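Local atomic coordinates of short-chain-enoyl-CoA hydratase (Clostridium acetobutylicum, PDB entry 5Z7R), a protein that catalyses the reversible hydration of crotonyl-CoA, and also accepts hexenoyl-CoA but not longer analogues, in butanoate metabolism. Residues 27-30 / 31-34; 145-148 / 149-153; 219-222 / 223-226; 231-234 / 235-239. All blocks are in the same frame, centred on the assembly; numbering follows the deposited sequence.

Contact 1: residues 27-30 / 31-34; sequences ALNS and DTLK
N29 CG sits between its own backbone N and carbonyl carbon (chi1 54°), and this turns the amide of N29 back over the first turn of the helix, where it meets T32. The hydroxyl of T32 lies beside its own backbone N (chi1 -48°), which puts OG1 on the same side as T32 N, near N29 OD1. N29 OD1 takes the amide T32 N at 2.9 Å, and the donor approaches nearly in line with the side-chain C=O. This capping bond makes N29 the N-cap of the helix. T32 OG1 lies close by, but the modelled 2.4 Å between OG1 and N29 OD1 is very short, and that bond is doubtful. The regular helical bonds start at the cap: L33 N reaches N29 O at 2.9 Å, and K34 N reaches S30 O at 2.8 Å. On the apolar side, L28 CD2 touches T32 CG2 at 3.9 Å, the two side chains crossing at about a right angle. S30 OG turns to E70 instead. N29 is the last loop residue between strand 14-19 and helix 30-45. Both L28 and L33 pack on F90 of helix 76-95, while R21 binds A27 O on the loop side.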
loop_
_atom_site.group_PDB
_atom_site.type_symbol
_atom_site.label_atom_id
_atom_site.label_comp_id
_atom_site.label_asym_id
_atom_site.label_seq_id
_atom_site.Cartn_x
_atom_site.Cartn_y
_atom_site.Cartn_z
ATOM N N ALA A 27 1.683 -33.582 13.128
ATOM C CA ALA A 27 2.468 -32.850 12.113
ATOM C C ALA A 27 1.777 -32.780 10.756
ATOM O O ALA A 27 0.926 -33.627 10.404
ATOM C CB ALA A 27 3.863 -33.422 11.947
ATOM N N LEU A 28 2.140 -31.733 10.019
ATOM C CA LEU A 28 1.577 -31.473 8.700
ATOM C C LEU A 28 2.438 -32.080 7.614
ATOM O O LEU A 28 3.652 -31.890 7.590
ATOM C CB LEU A 28 1.493 -29.981 8.445
ATOM C CG LEU A 28 0.713 -29.195 9.477
ATOM C CD1 LEU A 28 0.949 -27.712 9.264
ATOM C CD2 LEU A 28 -0.765 -29.551 9.393
ATOM N N ASN A 29 1.794 -32.820 6.728
ATOM C CA ASN A 29 2.415 -33.278 5.494
ATOM C C ASN A 29 1.430 -32.968 4.392
ATOM O O ASN A 29 0.325 -32.464 4.684
ATOM C CB ASN A 29 2.724 -34.770 5.568
ATOM C CG ASN A 29 1.503 -35.609 5.929
ATOM O OD1 ASN A 29 0.347 -35.184 5.770
ATOM N ND2 ASN A 29 1.759 -36.805 6.425
ATOM N N SER A 30 1.817 -33.256 3.145
ATOM C CA SER A 30 0.988 -32.912 1.973
ATOM C C SER A 30 -0.438 -33.494 2.055
ATOM O O SER A 30 -1.414 -32.779 1.747
ATOM C CB SER A 30 1.664 -33.354 0.675
ATOM O OG SER A 30 3.069 -33.191 0.753
ATOM N N ASP A 31 -0.571 -34.759 2.488
ATOM C CA ASP A 31 -1.905 -35.378 2.576
ATOM C C ASP A 31 -2.756 -34.609 3.574
ATOM O O ASP A 31 -3.964 -34.431 3.364
ATOM C CB ASP A 31 -1.858 -36.861 2.987
ATOM C CG ASP A 31 -1.166 -37.747 1.964
ATOM O OD1 ASP A 31 -1.107 -37.375 0.775
ATOM O OD2 ASP A 31 -0.674 -38.828 2.359
ATOM N N THR A 32 -2.126 -34.163 4.664
ATOM C CA THR A 32 -2.829 -33.408 5.705
ATOM C C THR A 32 -3.289 -32.044 5.178
ATOM O O THR A 32 -4.469 -31.669 5.320
ATOM C CB THR A 32 -1.947 -33.223 6.947
ATOM O OG1 THR A 32 -1.368 -34.473 7.323
ATOM C CG2 THR A 32 -2.741 -32.716 8.108
ATOM N N LEU A 33 -2.384 -31.323 4.527
ATOM C CA LEU A 33 -2.743 -30.044 3.934
ATOM C C LEU A 33 -3.869 -30.209 2.933
ATOM O O LEU A 33 -4.838 -29.418 2.899
ATOM C CB LEU A 33 -1.546 -29.428 3.260
ATOM C CG LEU A 33 -0.359 -29.017 4.136
ATOM C CD1 LEU A 33 0.842 -28.662 3.279
ATOM C CD2 LEU A 33 -0.702 -27.839 5.041
ATOM N N LYS A 34 -3.754 -31.258 2.121
ATOM C CA LYS A 34 -4.769 -31.562 1.118
ATOM C C LYS A 34 -6.135 -31.810 1.761
ATOM O O LYS A 34 -7.138 -31.219 1.364
ATOM C CB LYS A 34 -4.322 -32.765 0.282
ATOM C CG LYS A 34 -3.247 -32.437 -0.760
ATOM C CD LYS A 34 -3.706 -32.721 -2.187
ATOM C CE LYS A 34 -3.769 -34.228 -2.463
ATOM N NZ LYS A 34 -4.634 -34.571 -3.633
#

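Contact 2: residues 145-148 / 149-153; sequences GTQR and LSRLV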
loop_
_atom_site.group_PDB
_atom_site.type_symbol
_atom_site.label_atom_id
_atom_site.label_comp_id
_atom_site.label_asym_id
_atom_site.label_seq_id
_atom_site.Cartn_x
_atom_site.Cartn_y
_atom_site.Cartn_z
ATOM N N GLY A 145 4.889 -17.872 8.156
ATOM C CA GLY A 145 5.513 -17.459 9.414
ATOM C C GLY A 145 6.133 -16.074 9.392
ATOM O O GLY A 145 5.964 -15.312 10.357
ATOM N N THR A 146 6.839 -15.752 8.297
ATOM C CA THR A 146 7.624 -14.522 8.166
ATOM C C THR A 146 6.720 -13.318 8.077
ATOM O O THR A 146 7.171 -12.196 8.219
ATOM C CB THR A 146 8.529 -14.524 6.906
ATOM O OG1 THR A 146 7.751 -14.536 5.694
ATOM C CG2 THR A 146 9.480 -15.710 6.912
ATOM N N GLN A 147 5.440 -13.550 7.822
ATOM C CA GLN A 147 4.506 -12.474 7.650
ATOM C C GLN A 147 3.495 -12.346 8.790
ATOM O O GLN A 147 3.165 -11.218 9.220
ATOM C CB GLN A 147 3.730 -12.675 6.350
ATOM C CG GLN A 147 4.560 -12.591 5.092
ATOM C CD GLN A 147 5.603 -11.485 5.142
ATOM O OE1 GLN A 147 5.276 -10.316 5.382
ATOM N NE2 GLN A 147 6.872 -11.854 4.920
ATOM N N ARG A 148 2.964 -13.478 9.242
ATOM C CA ARG A 148 1.901 -13.453 10.192
ATOM C C ARG A 148 2.455 -13.133 11.624
ATOM O O ARG A 148 1.849 -12.390 12.376
ATOM C CB ARG A 148 1.071 -14.744 10.117
ATOM C CG ARG A 148 0.110 -14.790 8.907
ATOM C CD ARG A 148 -0.995 -15.836 9.006
ATOM N NE ARG A 148 -1.880 -15.798 7.849
ATOM C CZ ARG A 148 -1.700 -16.535 6.734
ATOM N NH1 ARG A 148 -0.695 -17.376 6.643
ATOM N NH2 ARG A 148 -2.504 -16.416 5.696
ATOM N N LEU A 149 3.608 -13.660 11.987
ATOM C CA LEU A 149 4.054 -13.499 13.355
ATOM C C LEU A 149 4.261 -11.990 13.660
ATOM O O LEU A 149 3.687 -11.455 14.595
ATOM C CB LEU A 149 5.346 -14.277 13.561
ATOM C CG LEU A 149 5.841 -14.399 14.996
ATOM C CD1 LEU A 149 4.799 -15.043 15.880
ATOM C CD2 LEU A 149 7.103 -15.218 15.036
ATOM N N SER A 150 5.037 -11.313 12.810
ATOM C CA SER A 150 5.353 -9.909 13.002
ATOM C C SER A 150 4.082 -9.078 12.997
ATOM O O SER A 150 3.937 -8.125 13.775
ATOM C CB SER A 150 6.260 -9.451 11.911
ATOM O OG SER A 150 5.667 -9.762 10.704
ATOM N N ARG A 151 3.132 -9.459 12.165
ATOM C CA ARG A 151 1.832 -8.781 12.171
ATOM C C ARG A 151 1.086 -8.978 13.470
ATOM O O ARG A 151 0.335 -8.112 13.860
ATOM C CB ARG A 151 0.917 -9.239 11.025
ATOM C CG ARG A 151 1.215 -8.592 9.688
ATOM C CD ARG A 151 0.546 -9.321 8.524
ATOM N NE ARG A 151 0.703 -8.559 7.270
ATOM C CZ ARG A 151 1.792 -8.533 6.493
ATOM N NH1 ARG A 151 1.749 -7.841 5.381
ATOM N NH2 ARG A 151 2.894 -9.247 6.774
ATOM N N LEU A 152 1.266 -10.130 14.116
ATOM C CA LEU A 152 0.509 -10.439 15.322
ATOM C C LEU A 152 1.261 -9.981 16.584
ATOM O O LEU A 152 0.645 -9.480 17.515
ATOM C CB LEU A 152 0.157 -11.945 15.371
ATOM C CG LEU A 152 -1.231 -12.523 15.007
ATOM C CD1 LEU A 152 -2.255 -11.608 14.307
ATOM C CD2 LEU A 152 -1.022 -13.815 14.213
ATOM N N VAL A 153 2.571 -10.147 16.643
ATOM C CA VAL A 153 3.274 -9.862 17.896
ATOM C C VAL A 153 4.271 -8.700 17.781
ATOM O O VAL A 153 5.033 -8.427 18.716
ATOM C CB VAL A 153 4.013 -11.123 18.411
ATOM C CG1 VAL A 153 3.086 -12.349 18.447
ATOM C CG2 VAL A 153 5.285 -11.407 17.607
#
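R151 runs back along the helix toward Q147, and its chain can be followed atom by atom over the carbonyl of Q147. CB lies 3.5 Å from Q147 O. CG and CD pass the same oxygen closely, in an extended chain (chi2 165°, chi3 172°). NE and CZ swing past it, and NH2 returns to it. There R151 NH2 donates to Q147 O at 3.2 Å with an almost straight N-H, though it stands above the carbonyl plane. The same nitrogen also donates to Q147 OE1 at 3.0 Å, near the guanidinium plane. R151 NH2 is thus shared between the backbone and side-chain oxygens of one residue. Weaker bonds from R151 N and S150 OG also reach Q147 O. The far end of Q147 is fixed too, as NE2 donates to T146 OG1 at 2.9 Å. A second subunit takes part: its A213 O accepts Q147 NE2, its G217 O accepts R151 NH1, and its E229 bonds to T146 OG1. At the start of the helix, G145 N donates to E114, the probable nucleophile. Helix 145-153 packs through L149 on helices 111-117 and 155-164, and R148 forms a salt bridge with E94 of helix 76-95.

Contact 3: residues 219-222 / 223-226; sequences QCDI and DTAL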
loop_
_atom_site.group_PDB
_atom_site.type_symbol
_atom_site.label_atom_id
_atom_site.label_comp_id
_atom_site.label_asym_id
_atom_site.label_seq_id
_atom_site.Cartn_x
_atom_site.Cartn_y
_atom_site.Cartn_z
ATOM N N GLN A 219 -5.376 -4.290 5.052
ATOM C CA GLN A 219 -4.320 -4.368 4.075
ATOM C C GLN A 219 -4.002 -3.016 3.468
ATOM O O GLN A 219 -2.981 -2.857 2.847
ATOM C CB GLN A 219 -4.699 -5.334 2.951
ATOM C CG GLN A 219 -5.181 -6.698 3.414
ATOM C CD GLN A 219 -4.212 -7.291 4.384
ATOM O OE1 GLN A 219 -3.007 -7.290 4.144
ATOM N NE2 GLN A 219 -4.722 -7.751 5.529
ATOM N N CYS A 220 -4.886 -2.055 3.617
ATOM C CA CYS A 220 -4.737 -0.834 2.910
ATOM C C CYS A 220 -4.783 0.361 3.852
ATOM O O CYS A 220 -4.871 0.216 5.056
ATOM C CB CYS A 220 -5.825 -0.749 1.870
ATOM S SG CYS A 220 -7.508 -0.757 2.523
ATOM N N ASP A 221 -4.681 1.543 3.251
ATOM C CA ASP A 221 -4.699 2.783 3.975
ATOM C C ASP A 221 -6.016 2.983 4.691
ATOM O O ASP A 221 -7.043 2.528 4.224
ATOM C CB ASP A 221 -4.404 3.983 3.016
ATOM C CG ASP A 221 -5.545 4.302 2.093
ATOM O OD1 ASP A 221 -6.423 5.100 2.423
ATOM O OD2 ASP A 221 -5.587 3.757 0.996
ATOM N N ILE A 222 -5.971 3.733 5.791
ATOM C CA ILE A 222 -7.120 3.956 6.642
ATOM C C ILE A 222 -8.290 4.567 5.882
ATOM O O ILE A 222 -9.429 4.229 6.178
ATOM C CB ILE A 222 -6.765 4.805 7.922
ATOM C CG1 ILE A 222 -7.949 4.862 8.902
ATOM C CG2 ILE A 222 -6.317 6.242 7.582
ATOM C CD1 ILE A 222 -8.397 3.500 9.407
ATOM N N ASP A 223 -8.068 5.457 4.908
ATOM C CA ASP A 223 -9.256 6.037 4.225
ATOM C C ASP A 223 -10.008 5.036 3.327
ATOM O O ASP A 223 -11.244 4.938 3.371
ATOM C CB ASP A 223 -8.905 7.277 3.458
ATOM C CG ASP A 223 -8.483 8.383 4.374
ATOM O OD1 ASP A 223 -9.382 8.934 5.065
ATOM O OD2 ASP A 223 -7.246 8.643 4.429
ATOM N N THR A 224 -9.284 4.278 2.529
ATOM C CA THR A 224 -9.998 3.334 1.721
ATOM C C THR A 224 -10.512 2.217 2.638
ATOM O O THR A 224 -11.603 1.717 2.412
ATOM C CB THR A 224 -9.257 2.751 0.506
ATOM O OG1 THR A 224 -9.030 1.359 0.731
ATOM C CG2 THR A 224 -8.012 3.456 0.125
ATOM N N ALA A 225 -9.781 1.898 3.705
ATOM C CA ALA A 225 -10.293 0.951 4.706
ATOM C C ALA A 225 -11.648 1.359 5.287
ATOM O O ALA A 225 -12.609 0.550 5.324
ATOM C CB ALA A 225 -9.289 0.763 5.825
ATOM N N LEU A 226 -11.734 2.612 5.728
ATOM C CA LEU A 226 -12.968 3.104 6.326
ATOM C C LEU A 226 -14.073 3.023 5.324
ATOM O O LEU A 226 -15.216 2.714 5.692
ATOM C CB LEU A 226 -12.857 4.532 6.855
ATOM C CG LEU A 226 -11.899 4.629 8.054
ATOM C CD1 LEU A 226 -11.581 6.084 8.350
ATOM C CD2 LEU A 226 -12.388 3.879 9.306
#
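D221 and T224 meet at the start of helix 222-236, in the tightly packed part of this contact. D221 OD1 accepts T224 N at 3.0 Å. The N-H is fairly straight (163°), but it comes from above the carboxylate plane. The D221 carboxylate is swung between its own backbone N and carbonyl carbon (chi1 73°), which carries it back over the first turn. The backbone continues the grip. A225 N binds D221 O at 2.9 Å, and L226 N binds I222 O. D221 is therefore the N-cap of the helix, its carboxylate closing the first turn. An acidic cap suits the positive end of the helix dipole, which would probably stabilise the charge on D221. D223 brings a second carboxylate near, with its OD2 4.2 Å from D221 OD1. The two like charges probably raise each other's proton affinity slightly, but D223 OD2 has a salt bridge to R91 of a third subunit.

On the looser side the side chains meet mainly through apolar contacts. I222 CG1 lies 3.9 Å from L226 CD1, where the two side chains meet at a slant one turn apart. C220 SG rests 4.0 Å from A225 CB, on another flank of the turn. Little of this region faces solvent, because neighbouring subunits cover much of it: I222 N donates to Q219 OE1 of the third subunit, whose N87 also packs on L226. C220 packs on C220 of a fourth subunit, and Q219 of that subunit lies against T224.

Contact 4: residues 231-234 / 235-239; sequences EAFG and ECFST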
loop_
_atom_site.group_PDB
_atom_site.type_symbol
_atom_site.label_atom_id
_atom_site.label_comp_id
_atom_site.label_asym_id
_atom_site.label_seq_id
_atom_site.Cartn_x
_atom_site.Cartn_y
_atom_site.Cartn_z
ATOM N N GLU A 231 -19.532 0.185 3.094
ATOM C CA GLU A 231 -20.175 -0.576 2.024
ATOM C C GLU A 231 -20.720 -1.862 2.649
ATOM O O GLU A 231 -21.847 -2.275 2.368
ATOM C CB GLU A 231 -19.196 -0.893 0.874
ATOM C CG GLU A 231 -18.477 0.298 0.224
ATOM C CD GLU A 231 -19.397 1.310 -0.433
ATOM O OE1 GLU A 231 -20.586 0.994 -0.633
ATOM O OE2 GLU A 231 -18.953 2.448 -0.745
ATOM N N ALA A 232 -19.919 -2.478 3.507
ATOM C CA ALA A 232 -20.345 -3.680 4.231
ATOM C C ALA A 232 -21.486 -3.433 5.231
ATOM O O ALA A 232 -22.420 -4.220 5.324
ATOM C CB ALA A 232 -19.149 -4.302 4.939
ATOM N N PHE A 233 -21.380 -2.333 5.964
ATOM C CA PHE A 233 -22.365 -1.851 6.921
ATOM C C PHE A 233 -23.683 -1.641 6.218
ATOM O O PHE A 233 -24.734 -2.053 6.698
ATOM C CB PHE A 233 -21.855 -0.520 7.489
ATOM C CG PHE A 233 -22.677 0.069 8.582
ATOM C CD1 PHE A 233 -22.683 -0.501 9.850
ATOM C CD2 PHE A 233 -23.361 1.270 8.381
ATOM C CE1 PHE A 233 -23.403 0.085 10.883
ATOM C CE2 PHE A 233 -24.090 1.864 9.411
ATOM C CZ PHE A 233 -24.102 1.265 10.663
ATOM N N GLY A 234 -23.624 -1.002 5.067
ATOM C CA GLY A 234 -24.810 -0.828 4.263
ATOM C C GLY A 234 -25.458 -2.173 3.998
ATOM O O GLY A 234 -26.659 -2.315 4.176
ATOM N N GLU A 235 -24.670 -3.165 3.594
ATOM C CA GLU A 235 -25.237 -4.462 3.210
ATOM C C GLU A 235 -26.049 -5.073 4.369
ATOM O O GLU A 235 -27.091 -5.648 4.135
ATOM C CB GLU A 235 -24.157 -5.444 2.708
ATOM C CG GLU A 235 -23.517 -5.028 1.387
ATOM C CD GLU A 235 -22.384 -5.937 0.993
ATOM O OE1 GLU A 235 -22.653 -6.857 0.210
ATOM O OE2 GLU A 235 -21.243 -5.755 1.472
ATOM N N CYS A 236 -25.586 -4.902 5.605
ATOM C CA CYS A 236 -26.318 -5.394 6.767
ATOM C C CYS A 236 -27.745 -4.866 6.812
ATOM O O CYS A 236 -28.655 -5.553 7.281
ATOM C CB CYS A 236 -25.614 -5.027 8.061
ATOM S SG CYS A 236 -23.984 -5.766 8.245
ATOM N N PHE A 237 -27.961 -3.659 6.320
ATOM C CA PHE A 237 -29.318 -3.126 6.304
ATOM C C PHE A 237 -30.241 -3.787 5.266
ATOM O O PHE A 237 -31.411 -3.474 5.208
ATOM C CB PHE A 237 -29.295 -1.600 6.178
ATOM C CG PHE A 237 -28.845 -0.916 7.425
ATOM C CD1 PHE A 237 -27.479 -0.764 7.705
ATOM C CD2 PHE A 237 -29.784 -0.443 8.349
ATOM C CE1 PHE A 237 -27.059 -0.142 8.873
ATOM C CE2 PHE A 237 -29.369 0.195 9.510
ATOM C CZ PHE A 237 -28.005 0.341 9.782
ATOM N N SER A 238 -29.721 -4.706 4.454
ATOM C CA SER A 238 -30.574 -5.465 3.547
ATOM C C SER A 238 -31.137 -6.696 4.256
ATOM O O SER A 238 -32.070 -7.272 3.747
ATOM C CB SER A 238 -29.845 -5.886 2.247
ATOM O OG SER A 238 -29.057 -7.059 2.424
ATOM N N THR A 239 -30.575 -7.097 5.401
ATOM C CA THR A 239 -31.021 -8.321 6.076
ATOM C C THR A 239 -32.206 -8.128 7.001
ATOM O O THR A 239 -32.418 -7.043 7.579
ATOM C CB THR A 239 -29.938 -8.951 6.956
ATOM O OG1 THR A 239 -29.714 -8.127 8.105
ATOM C CG2 THR A 239 -28.648 -9.134 6.200
#
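Residues 231-235 run on helix 222-236, and C236 to T239 make a type I beta turn. E235 N bonds to E231 O at 3.2 Å, and C236 N to A232 O at 3.3 Å. The spacing then tightens: F237 N reaches G234 O at 2.8 Å, a three-residue step, and it approaches from well above the carbonyl plane. After that, S238 OG and S238 N both donate to E235 O. C236 O likewise takes T239 N and T239 OG1. Among the side chains, F233 and F237 make a T-shaped stack. The edge of F237 points to the face of F233, with centroids 5.2 Å apart and planes at 70°. F237 CE1 stands 3.6 Å from F233 CE2, toward the rim of that ring. F233 CG lies anti to its backbone N (chi1 -175°), which sends the ring along the helix toward F237. Next to CE1 on the same ring edge, F237 CD1 lies 3.2 Å from F233 O, which is in the plane of the F237 ring. E231 forms a salt bridge to R80 of a third subunit. T239 caps helix 240-253 through Q242 N, and E235 and C236 pack on L209 of helix 204-217.

How the contacts relate
Contacts 1 and 2 lie nearest the active site. In contact 2, G145 is about 3 Å from the side chain of E114, the probable nucleophile, and in contact 1 the side chain of L28 is about 7 Å from it. Their own centres are about 22 Å apart. Contacts 3 and 4 lie away from the active site on one helix, 222-236, with centres about 19 Å apart, and both touch the third subunit. Contact 2 comes within about 5 Å of contact 3 at the nearest atoms within the chain. Across subunits the two regions meet directly, because R151 packs on C220 of the second subunit. Contacts 1 and 3 both hold a side-chain N-cap.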